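Local coordinates for tegumental protein 20.8 kDa (PDB 5X2D), which is a tegumental-allergen-like protein of the liver fluke Clonorchis sinensis that probably binds calcium, represented here by its dynein light chain-like domain, at residues A[20-23]-A[24-28]. Residues are numbered along the deposited sequence; the frame is centred on the assembly and turned at random.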
ATOM      1  N   ILE A  20     -16.835  -8.106  -8.703  1.00 84.43           N
ATOM      2  CA  ILE A  20     -18.108  -7.438  -8.803  1.00 85.33           C
ATOM      3  C   ILE A  20     -18.687  -7.179  -7.420  1.00 96.02           C
ATOM      4  O   ILE A  20     -19.203  -6.095  -7.182  1.00107.46           O
ATOM      5  CB  ILE A  20     -19.088  -8.249  -9.657  1.00 84.12           C
ATOM      6  CG1 ILE A  20     -18.711  -8.116 -11.138  1.00 86.15           C
ATOM      7  CG2 ILE A  20     -20.516  -7.791  -9.429  1.00 81.81           C
ATOM      8  CD1 ILE A  20     -19.531  -8.990 -12.074  1.00 82.95           C
ATOM      9  N   LYS A  21     -18.556  -8.104  -6.467  1.00100.43           N
ATOM     10  CA  LYS A  21     -19.263  -7.853  -5.209  1.00104.75           C
ATOM     11  C   LYS A  21     -18.513  -6.846  -4.358  1.00108.79           C
ATOM     12  O   LYS A  21     -19.106  -6.195  -3.493  1.00114.20           O
ATOM     13  CB  LYS A  21     -19.462  -9.118  -4.353  1.00102.12           C
ATOM     14  CG  LYS A  21     -19.436 -10.484  -5.010  1.00101.14           C
ATOM     15  CD  LYS A  21     -19.878 -11.535  -3.963  1.00100.90           C
ATOM     16  CE  LYS A  21     -19.451 -12.960  -4.290  1.00 99.19           C
ATOM     17  NZ  LYS A  21     -20.349 -13.497  -5.346  1.00115.61           N
ATOM     18  N   ILE A  22     -17.223  -6.685  -4.631  1.00101.79           N
ATOM     19  CA  ILE A  22     -16.475  -5.578  -4.071  1.00 86.07           C
ATOM     20  C   ILE A  22     -16.973  -4.267  -4.689  1.00 87.79           C
ATOM     21  O   ILE A  22     -17.081  -3.257  -3.984  1.00 79.25           O
ATOM     22  CB  ILE A  22     -14.971  -5.788  -4.259  1.00 72.94           C
ATOM     23  CG1 ILE A  22     -14.449  -6.681  -3.122  1.00 71.26           C
ATOM     24  CG2 ILE A  22     -14.236  -4.460  -4.298  1.00 81.63           C
ATOM     25  CD1 ILE A  22     -13.071  -7.292  -3.347  1.00 68.66           C
ATOM     26  N   ALA A  23     -17.291  -4.287  -5.990  1.00 79.89           N
ATOM     27  CA  ALA A  23     -17.878  -3.109  -6.660  1.00 90.72           C
ATOM     28  C   ALA A  23     -19.160  -2.682  -5.960  1.00 97.76           C
ATOM     29  O   ALA A  23     -19.286  -1.554  -5.471  1.00 86.96           O
ATOM     30  CB  ALA A  23     -18.169  -3.394  -8.105  1.00 93.50           C
ATOM     31  N   ARG A  24     -20.098  -3.626  -5.918  1.00102.54           N
ATOM     32  CA  ARG A  24     -21.400  -3.481  -5.278  1.00115.23           C
ATOM     33  C   ARG A  24     -21.374  -2.870  -3.873  1.00113.89           C
ATOM     34  O   ARG A  24     -22.148  -1.967  -3.575  1.00117.76           O
ATOM     35  CB  ARG A  24     -22.041  -4.868  -5.193  1.00128.22           C
ATOM     36  CG  ARG A  24     -23.311  -5.083  -5.995  1.00138.50           C
ATOM     37  CD  ARG A  24     -24.513  -4.489  -5.275  1.00149.86           C
ATOM     38  NE  ARG A  24     -25.771  -4.848  -5.928  1.00153.94           N
ATOM     39  CZ  ARG A  24     -26.976  -4.613  -5.416  1.00154.67           C
ATOM     40  NH1 ARG A  24     -27.095  -3.998  -4.247  1.00158.04           N
ATOM     41  NH2 ARG A  24     -28.063  -4.977  -6.083  1.00150.75           N
ATOM     42  N   GLU A  25     -20.489  -3.369  -3.015  1.00 98.78           N
ATOM     43  CA  GLU A  25     -20.432  -2.904  -1.641  1.00 94.45           C
ATOM     44  C   GLU A  25     -19.757  -1.535  -1.550  1.00102.29           C
ATOM     45  O   GLU A  25     -20.137  -0.693  -0.729  1.00114.11           O
ATOM     46  CB  GLU A  25     -19.693  -3.939  -0.770  1.00 94.62           C
ATOM     47  CG  GLU A  25     -19.492  -3.544   0.684  1.00 95.36           C
ATOM     48  CD  GLU A  25     -20.784  -3.652   1.495  1.00106.38           C
ATOM     49  OE1 GLU A  25     -21.803  -4.145   0.934  1.00105.05           O
ATOM     50  OE2 GLU A  25     -20.770  -3.266   2.695  1.00107.48           O
ATOM     51  N   THR A  26     -18.777  -1.313  -2.422  1.00 91.79           N
ATOM     52  CA  THR A  26     -17.964  -0.094  -2.400  1.00 89.20           C
ATOM     53  C   THR A  26     -18.619   1.175  -2.963  1.00 88.19           C
ATOM     54  O   THR A  26     -18.698   2.192  -2.285  1.00 89.94           O
ATOM     55  CB  THR A  26     -16.682  -0.317  -3.206  1.00 91.69           C
ATOM     56  OG1 THR A  26     -15.949  -1.385  -2.619  1.00 94.71           O
ATOM     57  CG2 THR A  26     -15.819   0.924  -3.243  1.00 93.36           C
ATOM     58  N   ILE A  27     -19.125   1.091  -4.187  1.00 89.11           N
ATOM     59  CA  ILE A  27     -19.545   2.281  -4.919  1.00 99.78           C
ATOM     60  C   ILE A  27     -20.603   3.125  -4.209  1.00109.42           C
ATOM     61  O   ILE A  27     -20.539   4.353  -4.264  1.00108.28           O
ATOM     62  CB  ILE A  27     -20.071   1.925  -6.327  1.00 92.66           C
ATOM     63  CG1 ILE A  27     -19.027   1.141  -7.102  1.00 89.51           C
ATOM     64  CG2 ILE A  27     -20.322   3.164  -7.125  1.00 95.87           C
ATOM     65  CD1 ILE A  27     -19.595   0.458  -8.295  1.00 89.83           C
ATOM     66  N   PRO A  28     -21.592   2.491  -3.554  1.00121.52           N
ATOM     67  CA  PRO A  28     -22.497   3.403  -2.843  1.00125.16           C
ATOM     68  C   PRO A  28     -21.885   4.140  -1.639  1.00121.74           C
ATOM     69  O   PRO A  28     -22.108   5.344  -1.523  1.00135.33           O
ATOM     70  CB  PRO A  28     -23.636   2.474  -2.392  1.00121.29           C
ATOM     71  CG  PRO A  28     -23.051   1.100  -2.415  1.00118.69           C
ATOM     72  CD  PRO A  28     -22.110   1.111  -3.571  1.00117.67           C
TER
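Ile22 and Thr26 lie alongside each other, both directed the same way, one turn apart on helix 16-29, the first helix of this dynein light chain-like domain. Ile22 CG2 is 3.9 Å from Thr26 OG1. Four i to i+4 backbone hydrogen bonds join residues 20-23 to 24-27. Arg24 N to Ile20 O is nearly straight, with an N-H...O angle of 171°. Ile27 N to Ala23 O is similar, at 2.9 Å. Glu25 N reaches Lys21 O less directly, at 3.2 Å and from above the carbonyl plane. Pro28 follows; its N makes no bond to the preceding turn, and the helix is kinked there.

Apolar contact is modest. Ala23 CB lies 4.1 Å from Ile27 CD1. The CG1 branch of Ile27 is anti to its carbonyl carbon (chi1 -56°), which brings CG1 and CD1 back toward Ala23 O. Both residues also touch Pro4 and Ile7. Ile22 and Thr26 both touch Phe81 of strand 78-83. Ile22 also meets Phe54 and Thr26 meets Leu46, both of helix 36-54, so this side of the helix packs against sheet and second helix alike.

The side-chain hydrogen bond is made by Thr26. Its hydroxyl folds back beside its own backbone N (chi1 -60°) and donates to Ile22 O. The Ile22 carbonyl oxygen thus takes two bonds. Thr26 N arrives at 3.0 Å on one face of the carbonyl plane, and Thr26 OG1 at 2.6 Å on the opposite face.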